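Synaptotagmin-1 (Arabidopsis thaliana, PDB 7ATP) helps to maintain plasma membrane integrity during freezing and osmotic stress, and is represented here by the first of its C2 domains, a calcium-binding module that probably binds phospholipid. Local coordinates at residues I9-V14 / E61-V66; P31-K36 / L74-Y79; V101-K106 / L137-T142. One frame throughout, in Å; residues are numbered along the deposited sequence.

Contact 1 (I9-V14 / E61-V66)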
loop_
_atom_site.group_PDB
_atom_site.type_symbol
_atom_site.label_atom_id
_atom_site.label_comp_id
_atom_site.label_asym_id
_atom_site.label_seq_id
_atom_site.Cartn_x
_atom_site.Cartn_y
_atom_site.Cartn_z
ATOM N N ILE A 9 -4.746 16.731 2.085
ATOM C CA ILE A 9 -4.987 15.336 2.425
ATOM C C ILE A 9 -4.996 14.525 1.142
ATOM O O ILE A 9 -5.528 14.965 0.118
ATOM C CB ILE A 9 -6.315 15.149 3.182
ATOM C CG1 ILE A 9 -6.373 16.050 4.418
ATOM C CG2 ILE A 9 -6.493 13.701 3.569
ATOM C CD1 ILE A 9 -5.776 15.441 5.664
ATOM N N VAL A 10 -4.393 13.349 1.193
ATOM C CA VAL A 10 -4.423 12.413 0.080
ATOM C C VAL A 10 -5.289 11.237 0.492
ATOM O O VAL A 10 -5.230 10.782 1.639
ATOM C CB VAL A 10 -3.007 11.961 -0.325
ATOM C CG1 VAL A 10 -2.252 11.436 0.886
ATOM C CG2 VAL A 10 -3.067 10.926 -1.441
ATOM N N HIS A 11 -6.112 10.770 -0.432
ATOM C CA HIS A 11 -7.010 9.657 -0.183
ATOM C C HIS A 11 -6.458 8.450 -0.925
ATOM O O HIS A 11 -6.340 8.472 -2.152
ATOM C CB HIS A 11 -8.430 10.010 -0.614
ATOM C CG HIS A 11 -9.082 11.035 0.267
ATOM N ND1 HIS A 11 -8.756 12.376 0.223
ATOM C CD2 HIS A 11 -10.035 10.913 1.220
ATOM C CE1 HIS A 11 -9.483 13.035 1.110
ATOM N NE2 HIS A 11 -10.261 12.169 1.734
ATOM N N VAL A 12 -6.091 7.411 -0.175
ATOM C CA VAL A 12 -5.479 6.210 -0.727
ATOM C C VAL A 12 -6.497 5.094 -0.649
ATOM O O VAL A 12 -7.014 4.799 0.430
ATOM C CB VAL A 12 -4.203 5.822 0.037
ATOM C CG1 VAL A 12 -3.422 4.789 -0.750
ATOM C CG2 VAL A 12 -3.356 7.023 0.293
ATOM N N LYS A 13 -6.800 4.488 -1.788
ATOM C CA LYS A 13 -7.599 3.282 -1.842
ATOM C C LYS A 13 -6.673 2.136 -2.223
ATOM O O LYS A 13 -6.022 2.187 -3.274
ATOM C CB LYS A 13 -8.755 3.400 -2.831
ATOM C CG LYS A 13 -9.605 2.141 -2.890
ATOM C CD LYS A 13 -10.709 2.219 -3.953
ATOM C CE LYS A 13 -11.862 3.111 -3.517
ATOM N NZ LYS A 13 -12.696 3.617 -4.671
ATOM N N VAL A 14 -6.569 1.136 -1.347
ATOM C CA VAL A 14 -5.868 -0.093 -1.683
ATOM C C VAL A 14 -6.895 -0.979 -2.363
ATOM O O VAL A 14 -7.868 -1.404 -1.738
ATOM C CB VAL A 14 -5.269 -0.765 -0.438
ATOM C CG1 VAL A 14 -4.776 -2.127 -0.776
ATOM C CG2 VAL A 14 -4.121 0.072 0.103
ATOM N N GLU A 61 -9.951 2.188 2.009
ATOM C CA GLU A 61 -9.577 3.584 1.828
ATOM C C GLU A 61 -8.937 4.127 3.093
ATOM O O GLU A 61 -9.466 3.937 4.192
ATOM C CB GLU A 61 -10.797 4.438 1.472
ATOM C CG GLU A 61 -11.736 3.782 0.491
ATOM C CD GLU A 61 -12.780 4.755 -0.023
ATOM O OE1 GLU A 61 -13.926 4.715 0.475
ATOM O OE2 GLU A 61 -12.441 5.579 -0.906
ATOM N N PHE A 62 -7.820 4.815 2.933
ATOM C CA PHE A 62 -7.150 5.490 4.029
ATOM C C PHE A 62 -6.888 6.924 3.599
ATOM O O PHE A 62 -6.960 7.246 2.415
ATOM C CB PHE A 62 -5.854 4.772 4.398
ATOM C CG PHE A 62 -6.056 3.311 4.661
ATOM C CD1 PHE A 62 -6.247 2.850 5.950
ATOM C CD2 PHE A 62 -6.129 2.412 3.611
ATOM C CE1 PHE A 62 -6.479 1.480 6.207
ATOM C CE2 PHE A 62 -6.358 1.060 3.840
ATOM C CZ PHE A 62 -6.531 0.582 5.150
ATOM N N LYS A 63 -6.595 7.786 4.569
ATOM C CA LYS A 63 -6.279 9.175 4.293
ATOM C C LYS A 63 -5.080 9.592 5.122
ATOM O O LYS A 63 -4.895 9.130 6.253
ATOM C CB LYS A 63 -7.473 10.114 4.581
ATOM C CG LYS A 63 -7.679 10.439 6.050
ATOM C CD LYS A 63 -8.740 11.497 6.228
ATOM C CE LYS A 63 -9.977 11.133 5.439
ATOM N NZ LYS A 63 -11.173 11.058 6.313
ATOM N N PHE A 64 -4.279 10.491 4.546
ATOM C CA PHE A 64 -3.018 10.922 5.123
ATOM C C PHE A 64 -2.890 12.437 5.082
ATOM O O PHE A 64 -3.171 13.063 4.055
ATOM C CB PHE A 64 -1.843 10.325 4.366
ATOM C CG PHE A 64 -1.785 8.854 4.426
ATOM C CD1 PHE A 64 -2.434 8.088 3.481
ATOM C CD2 PHE A 64 -1.075 8.226 5.434
ATOM C CE1 PHE A 64 -2.367 6.727 3.540
ATOM C CE2 PHE A 64 -1.006 6.865 5.499
ATOM C CZ PHE A 64 -1.651 6.110 4.557
ATOM N N SER A 65 -2.410 13.008 6.190
ATOM C CA SER A 65 -2.123 14.436 6.279
ATOM C C SER A 65 -0.867 14.752 5.484
ATOM O O SER A 65 0.237 14.356 5.874
ATOM C CB SER A 65 -1.950 14.850 7.736
ATOM O OG SER A 65 -3.021 15.671 8.155
ATOM N N VAL A 66 -1.030 15.469 4.375
ATOM C CA VAL A 66 0.104 15.878 3.553
ATOM C C VAL A 66 0.712 17.149 4.128
ATOM O O VAL A 66 0.005 18.128 4.395
ATOM C CB VAL A 66 -0.328 16.092 2.095
ATOM C CG1 VAL A 66 0.860 16.542 1.254
ATOM C CG2 VAL A 66 -0.927 14.827 1.545
#
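Phe64 lies against Val10 and Val12, its neighbours on the antiparallel strand 9-14. Its CB meets Val10 CG1 at 3.7 Å, a methyl held between the backbone N and the carbonyl carbon (chi1 53°). One side of the ring passes Val12, whose CG2 sits at the edge, near the ring plane, 3.5 Å from Phe64 CD1 and 3.4 Å from Phe64 CE1. At the tip CZ turns to Ile35 on strand 31-37. Val66 CG2 also touches Val10 CG1, roughly at right angles to Phe64 CB. Backbone bonds run in two reciprocal pairs, Val10 with Phe64 and Val12 with Phe62; the second pair is the shorter, Phe62 N reaching Val12 O at 2.6 Å. The other face of the sheet is more polar: Lys63 CE approaches His11 NE2 at 3.9 Å, while Lys13 and Glu61 run alongside each other, Lys13 NZ staying 4.3 Å from Glu61 OE2, beyond a salt bridge. Strand 57-66, which carries 61-66, is one of two outermost in its four-stranded sheet, and strand 9-14 is bonded along its other edge to strand 131-140. The face bearing Val10, Val12 and Phe64 packs on the second sheet of the C2 sandwich, Val12 on strand 73-80.

Contact 2 (P31-K36 / L74-Y79)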
loop_
_atom_site.group_PDB
_atom_site.type_symbol
_atom_site.label_atom_id
_atom_site.label_comp_id
_atom_site.label_asym_id
_atom_site.label_seq_id
_atom_site.Cartn_x
_atom_site.Cartn_y
_atom_site.Cartn_z
ATOM N N PRO A 31 -2.376 -12.187 3.015
ATOM C CA PRO A 31 -1.798 -10.866 2.782
ATOM C C PRO A 31 -2.559 -9.788 3.513
ATOM O O PRO A 31 -3.768 -9.875 3.717
ATOM C CB PRO A 31 -1.904 -10.687 1.265
ATOM C CG PRO A 31 -2.978 -11.591 0.858
ATOM C CD PRO A 31 -2.855 -12.783 1.765
ATOM N N PHE A 32 -1.816 -8.773 3.944
ATOM C CA PHE A 32 -2.371 -7.470 4.260
ATOM C C PHE A 32 -1.328 -6.457 3.841
ATOM O O PHE A 32 -0.186 -6.812 3.547
ATOM C CB PHE A 32 -2.744 -7.320 5.735
ATOM C CG PHE A 32 -1.557 -7.398 6.678
ATOM C CD1 PHE A 32 -1.019 -8.625 7.042
ATOM C CD2 PHE A 32 -1.023 -6.249 7.229
ATOM C CE1 PHE A 32 0.048 -8.699 7.927
ATOM C CE2 PHE A 32 0.051 -6.311 8.109
ATOM C CZ PHE A 32 0.593 -7.542 8.451
ATOM N N VAL A 33 -1.723 -5.194 3.778
ATOM C CA VAL A 33 -0.851 -4.147 3.259
ATOM C C VAL A 33 -0.622 -3.098 4.333
ATOM O O VAL A 33 -1.571 -2.657 4.993
ATOM C CB VAL A 33 -1.448 -3.486 2.004
ATOM C CG1 VAL A 33 -0.442 -2.546 1.416
ATOM C CG2 VAL A 33 -1.842 -4.530 1.009
ATOM N N LYS A 34 0.628 -2.668 4.481
ATOM C CA LYS A 34 0.969 -1.562 5.361
ATOM C C LYS A 34 1.258 -0.343 4.511
ATOM O O LYS A 34 2.054 -0.413 3.571
ATOM C CB LYS A 34 2.185 -1.876 6.228
ATOM C CG LYS A 34 2.396 -0.906 7.371
ATOM C CD LYS A 34 3.485 -1.411 8.349
ATOM C CE LYS A 34 4.880 -0.880 7.978
ATOM N NZ LYS A 34 5.490 -0.073 9.087
ATOM N N ILE A 35 0.656 0.781 4.865
ATOM C CA ILE A 35 0.839 2.011 4.111
ATOM C C ILE A 35 1.426 3.053 5.040
ATOM O O ILE A 35 0.811 3.399 6.053
ATOM C CB ILE A 35 -0.469 2.527 3.499
ATOM C CG1 ILE A 35 -1.188 1.431 2.719
ATOM C CG2 ILE A 35 -0.180 3.681 2.580
ATOM C CD1 ILE A 35 -2.226 0.715 3.531
ATOM N N LYS A 36 2.589 3.576 4.674
ATOM C CA LYS A 36 3.261 4.614 5.435
ATOM C C LYS A 36 3.580 5.790 4.520
ATOM O O LYS A 36 4.047 5.603 3.391
ATOM C CB LYS A 36 4.536 4.064 6.063
ATOM C CG LYS A 36 5.060 4.830 7.267
ATOM C CD LYS A 36 6.413 4.257 7.714
ATOM C CE LYS A 36 6.349 2.732 7.891
ATOM N NZ LYS A 36 7.670 2.085 8.186
ATOM N N LEU A 74 4.669 7.715 -0.628
ATOM C CA LEU A 74 3.915 6.638 -0.001
ATOM C C LEU A 74 4.674 5.323 -0.087
ATOM O O LEU A 74 5.189 4.969 -1.149
ATOM C CB LEU A 74 2.552 6.489 -0.662
ATOM C CG LEU A 74 1.537 7.436 -0.053
ATOM C CD1 LEU A 74 0.187 7.219 -0.694
ATOM C CD2 LEU A 74 1.460 7.261 1.451
ATOM N N GLU A 75 4.729 4.600 1.027
ATOM C CA GLU A 75 5.381 3.302 1.109
ATOM C C GLU A 75 4.310 2.238 1.335
ATOM O O GLU A 75 3.581 2.294 2.330
ATOM C CB GLU A 75 6.408 3.299 2.243
ATOM C CG GLU A 75 7.292 4.553 2.289
ATOM C CD GLU A 75 8.013 4.751 3.635
ATOM O OE1 GLU A 75 7.598 4.120 4.635
ATOM O OE2 GLU A 75 8.993 5.544 3.695
ATOM N N PHE A 76 4.193 1.293 0.403
ATOM C CA PHE A 76 3.253 0.178 0.494
ATOM C C PHE A 76 4.039 -1.096 0.739
ATOM O O PHE A 76 4.889 -1.459 -0.077
ATOM C CB PHE A 76 2.439 0.021 -0.786
ATOM C CG PHE A 76 1.564 1.196 -1.099
ATOM C CD1 PHE A 76 0.231 1.194 -0.739
ATOM C CD2 PHE A 76 2.074 2.293 -1.754
ATOM C CE1 PHE A 76 -0.565 2.247 -0.997
ATOM C CE2 PHE A 76 1.269 3.370 -2.033
ATOM C CZ PHE A 76 -0.055 3.352 -1.658
ATOM N N SER A 77 3.755 -1.782 1.841
ATOM C CA SER A 77 4.438 -3.030 2.179
ATOM C C SER A 77 3.407 -4.139 2.295
ATOM O O SER A 77 2.434 -4.002 3.044
ATOM C CB SER A 77 5.208 -2.905 3.492
ATOM O OG SER A 77 5.902 -1.678 3.533
ATOM N N VAL A 78 3.611 -5.227 1.561
ATOM C CA VAL A 78 2.691 -6.356 1.586
ATOM C C VAL A 78 3.279 -7.442 2.468
ATOM O O VAL A 78 4.386 -7.926 2.204
ATOM C CB VAL A 78 2.421 -6.903 0.185
ATOM C CG1 VAL A 78 1.435 -8.049 0.285
ATOM C CG2 VAL A 78 1.899 -5.823 -0.683
ATOM N N TYR A 79 2.522 -7.845 3.490
ATOM C CA TYR A 79 2.951 -8.850 4.446
ATOM C C TYR A 79 1.974 -10.013 4.468
ATOM O O TYR A 79 0.775 -9.862 4.187
ATOM C CB TYR A 79 3.055 -8.270 5.853
ATOM C CG TYR A 79 4.152 -7.258 6.066
ATOM C CD1 TYR A 79 5.439 -7.655 6.395
ATOM C CD2 TYR A 79 3.886 -5.895 6.002
ATOM C CE1 TYR A 79 6.448 -6.720 6.623
ATOM C CE2 TYR A 79 4.877 -4.957 6.231
ATOM C CZ TYR A 79 6.159 -5.370 6.539
ATOM O OH TYR A 79 7.142 -4.422 6.762
#
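Six backbone hydrogen bonds join strands 31-36 and 74-79, in reciprocal pairs between Phe32 and Tyr79, Lys34 and Ser77, and Lys36 and Glu75. The shortest include Lys34 N to Ser77 O at 2.7 Å, almost straight at 173°. CA-H groups also face carbonyls along the ladder; at its end Pro31 CA approaches Tyr79 O at 3.1 Å.

Aromatic contacts gather at the Phe32 end. The Phe32 ring, turned by a chi1 of 64° to stand between its own backbone N and carbonyl carbon, receives Tyr79 CB over one face, 4.0 Å from the ring centroid, in a CH-pi contact. The rings are inclined by only 26° but slid apart, barely overlapping. On the same face of the sheet, Lys34 CB touches the edge of the Tyr79 ring near its plane.

Charged groups occupy the far end of that face. Glu75 OE1 rests against the aliphatic part of Lys36, 3.3 Å from Lys36 CD, the two side chains crossing at a slant, but Lys36 NZ remains 4.1 Å from Glu75 OE1, too far for a salt bridge.

Apolar packing fills the opposite, buried face. Ile35 CG1 meets Phe76 CD1 at 3.7 Å and Ile35 CG2 lies over a face of the Phe76 ring, while Val33 CG1 comes to its edge. Strands 31-37 and 73-80 are the inner pair of one four-stranded sheet of the C2 beta-sandwich, their buried face against strands 8-18 and 131-140. Pro31 follows Asp30 and Tyr79 runs into Asp80, both probable calcium ligands, so this end adjoins the calcium-binding loops.

Contact 3 (V101-K106 / L137-T142); sequences VPDEHK and LYKPFT
Leu137 CD1 lies over one face of the His105 ring, 3.7 Å from its centroid in a CH-pi contact and shifted toward the rim, where His105 ND1 is the nearest ring atom. Pro140 N stands over the centre of one face of the Tyr138 ring, a contact within the strand's own end. Pro102 approaches the same ring obliquely, with Pro102 CG 3.5 Å from Tyr138 CD2; Pro102 CB also meets Pro140 CD at 3.5 Å, the two side chains crossing at about a right angle. Tyr138 CG is anti to its backbone N (chi1 -178°), which runs the ring alongside Pro102. The surface loop 101-106 belongs to the crossing between the two sheets of the C2 beta-sandwich: it follows strand 88-96 of one sheet and leads into strand 106-111 of the other, which pairs with strand 131-140. Before that pairing begins, Asp103 N donates to Tyr138 O at 2.8 Å, nearly straight at 166°. Beside it Lys139 NZ forms a salt bridge of 2.8 Å with Asp103 OD1, approaching on the anti side and 31° out of the carboxylate plane. The lysine chain, bent at its two outer torsions, curls round this oxygen, and Lys139 CG comes within 3.4 Å of Asp103 OD1. At the loop's end Lys106 takes up backbone bonding with Leu136, while on its other edge strand 131-140 bonds through Leu137 and Lys139 to strand 8-18.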
loop_
_atom_site.group_PDB
_atom_site.type_symbol
_atom_site.label_atom_id
_atom_site.label_comp_id
_atom_site.label_asym_id
_atom_site.label_seq_id
_atom_site.Cartn_x
_atom_site.Cartn_y
_atom_site.Cartn_z
ATOM N N VAL A 101 -2.489 15.069 -9.516
ATOM C CA VAL A 101 -3.097 16.391 -9.591
ATOM C C VAL A 101 -4.284 16.395 -8.638
ATOM O O VAL A 101 -4.967 15.369 -8.511
ATOM C CB VAL A 101 -3.533 16.716 -11.025
ATOM C CG1 VAL A 101 -4.648 17.745 -11.032
ATOM C CG2 VAL A 101 -2.343 17.203 -11.834
ATOM N N PRO A 102 -4.555 17.496 -7.938
ATOM C CA PRO A 102 -5.725 17.535 -7.054
ATOM C C PRO A 102 -7.038 17.293 -7.793
ATOM O O PRO A 102 -7.202 17.653 -8.960
ATOM C CB PRO A 102 -5.666 18.945 -6.461
ATOM C CG PRO A 102 -4.213 19.253 -6.441
ATOM C CD PRO A 102 -3.652 18.634 -7.700
ATOM N N ASP A 103 -7.968 16.642 -7.082
ATOM C CA ASP A 103 -9.340 16.405 -7.534
ATOM C C ASP A 103 -9.413 15.484 -8.750
ATOM O O ASP A 103 -10.277 15.660 -9.610
ATOM C CB ASP A 103 -10.060 17.724 -7.832
ATOM C CG ASP A 103 -9.888 18.740 -6.725
ATOM O OD1 ASP A 103 -10.067 18.373 -5.548
ATOM O OD2 ASP A 103 -9.555 19.903 -7.035
ATOM N N GLU A 104 -8.533 14.489 -8.840
ATOM C CA GLU A 104 -8.576 13.542 -9.948
ATOM C C GLU A 104 -8.302 12.136 -9.436
ATOM O O GLU A 104 -7.326 11.907 -8.717
ATOM C CB GLU A 104 -7.571 13.920 -11.041
ATOM C CG GLU A 104 -8.096 13.746 -12.473
ATOM C CD GLU A 104 -8.137 12.292 -12.923
ATOM O OE1 GLU A 104 -9.157 11.867 -13.515
ATOM O OE2 GLU A 104 -7.141 11.577 -12.685
ATOM N N HIS A 105 -9.172 11.204 -9.819
ATOM C CA HIS A 105 -9.132 9.812 -9.375
ATOM C C HIS A 105 -8.085 9.085 -10.211
ATOM O O HIS A 105 -8.353 8.688 -11.347
ATOM C CB HIS A 105 -10.509 9.179 -9.539
ATOM C CG HIS A 105 -11.078 8.597 -8.285
ATOM N ND1 HIS A 105 -12.271 9.022 -7.742
ATOM C CD2 HIS A 105 -10.639 7.593 -7.489
ATOM C CE1 HIS A 105 -12.534 8.318 -6.656
ATOM N NE2 HIS A 105 -11.560 7.444 -6.480
ATOM N N LYS A 106 -6.891 8.901 -9.654
ATOM C CA LYS A 106 -5.762 8.338 -10.386
ATOM C C LYS A 106 -5.393 6.971 -9.827
ATOM O O LYS A 106 -5.125 6.834 -8.629
ATOM C CB LYS A 106 -4.548 9.271 -10.328
ATOM C CG LYS A 106 -3.523 9.041 -11.445
ATOM C CD LYS A 106 -2.545 10.207 -11.552
ATOM C CE LYS A 106 -1.893 10.258 -12.923
ATOM N NZ LYS A 106 -1.227 8.977 -13.267
ATOM N N LEU A 137 -6.244 10.100 -4.551
ATOM C CA LEU A 137 -6.996 11.320 -4.826
ATOM C C LEU A 137 -6.489 12.374 -3.855
ATOM O O LEU A 137 -6.623 12.212 -2.637
ATOM C CB LEU A 137 -8.495 11.084 -4.674
ATOM C CG LEU A 137 -9.487 12.130 -5.160
ATOM C CD1 LEU A 137 -10.722 11.438 -5.728
ATOM C CD2 LEU A 137 -9.861 13.031 -4.002
ATOM N N TYR A 138 -5.871 13.419 -4.391
ATOM C CA TYR A 138 -5.318 14.503 -3.594
ATOM C C TYR A 138 -6.309 15.649 -3.523
ATOM O O TYR A 138 -6.931 16.007 -4.523
ATOM C CB TYR A 138 -4.005 15.020 -4.175
ATOM C CG TYR A 138 -3.391 16.108 -3.331
ATOM C CD1 TYR A 138 -3.342 15.987 -1.952
ATOM C CD2 TYR A 138 -2.856 17.252 -3.908
ATOM C CE1 TYR A 138 -2.785 16.965 -1.163
ATOM C CE2 TYR A 138 -2.293 18.245 -3.126
ATOM C CZ TYR A 138 -2.259 18.095 -1.750
ATOM O OH TYR A 138 -1.703 19.074 -0.951
ATOM N N LYS A 139 -6.441 16.221 -2.339
ATOM C CA LYS A 139 -7.321 17.356 -2.134
ATOM C C LYS A 139 -6.660 18.354 -1.189
ATOM O O LYS A 139 -6.470 18.062 -0.002
ATOM C CB LYS A 139 -8.680 16.890 -1.609
ATOM C CG LYS A 139 -9.667 16.522 -2.720
ATOM C CD LYS A 139 -11.057 16.190 -2.180
ATOM C CE LYS A 139 -12.140 16.979 -2.921
ATOM N NZ LYS A 139 -12.111 16.762 -4.398
ATOM N N PRO A 140 -6.263 19.536 -1.688
ATOM C CA PRO A 140 -5.677 20.556 -0.808
ATOM C C PRO A 140 -6.729 21.497 -0.243
ATOM O O PRO A 140 -7.912 21.385 -0.579
ATOM C CB PRO A 140 -4.703 21.281 -1.733
ATOM C CG PRO A 140 -5.360 21.182 -3.079
ATOM C CD PRO A 140 -6.162 19.902 -3.106
ATOM N N PHE A 141 -6.314 22.438 0.601
ATOM C CA PHE A 141 -7.266 23.278 1.320
ATOM C C PHE A 141 -7.769 24.474 0.508
ATOM O O PHE A 141 -8.955 24.807 0.588
ATOM C CB PHE A 141 -6.644 23.742 2.639
ATOM C CG PHE A 141 -6.423 22.622 3.618
ATOM C CD1 PHE A 141 -7.457 22.176 4.434
ATOM C CD2 PHE A 141 -5.191 22.000 3.720
ATOM C CE1 PHE A 141 -7.261 21.127 5.342
ATOM C CE2 PHE A 141 -4.989 20.954 4.628
ATOM C CZ PHE A 141 -6.027 20.519 5.434
ATOM N N THR A 142 -6.923 25.134 -0.276
ATOM C CA THR A 142 -7.414 26.263 -1.071
ATOM C C THR A 142 -6.711 26.407 -2.416
ATOM O O THR A 142 -6.828 27.442 -3.074
ATOM C CB THR A 142 -7.271 27.590 -0.308
ATOM O OG1 THR A 142 -6.490 27.381 0.876
ATOM C CG2 THR A 142 -8.642 28.143 0.070
#

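Contacts 1 and 2 belong to opposite sheets of the sandwich, their centres 13 Å apart, and interlock in its core: Phe64 CZ meets Ile35 CG2 at 3.5 Å and Val12 CG1 meets Phe76 CZ at 3.8 Å. Their segments alternate along the chain, so each sheet draws on both early and later strands. Contact 3 extends the sheet of contact 1, with His11 N 2.7 Å from Leu137 O, probably a hydrogen bond. Contacts 2 and 3 do not touch, their nearest atoms being about 8 Å apart. The Pro31 end of contact 2 approaches the metals, its side chain about 7 Å from a bound calcium ion; contacts 1 and 3 lie away from the annotated calcium-binding residues.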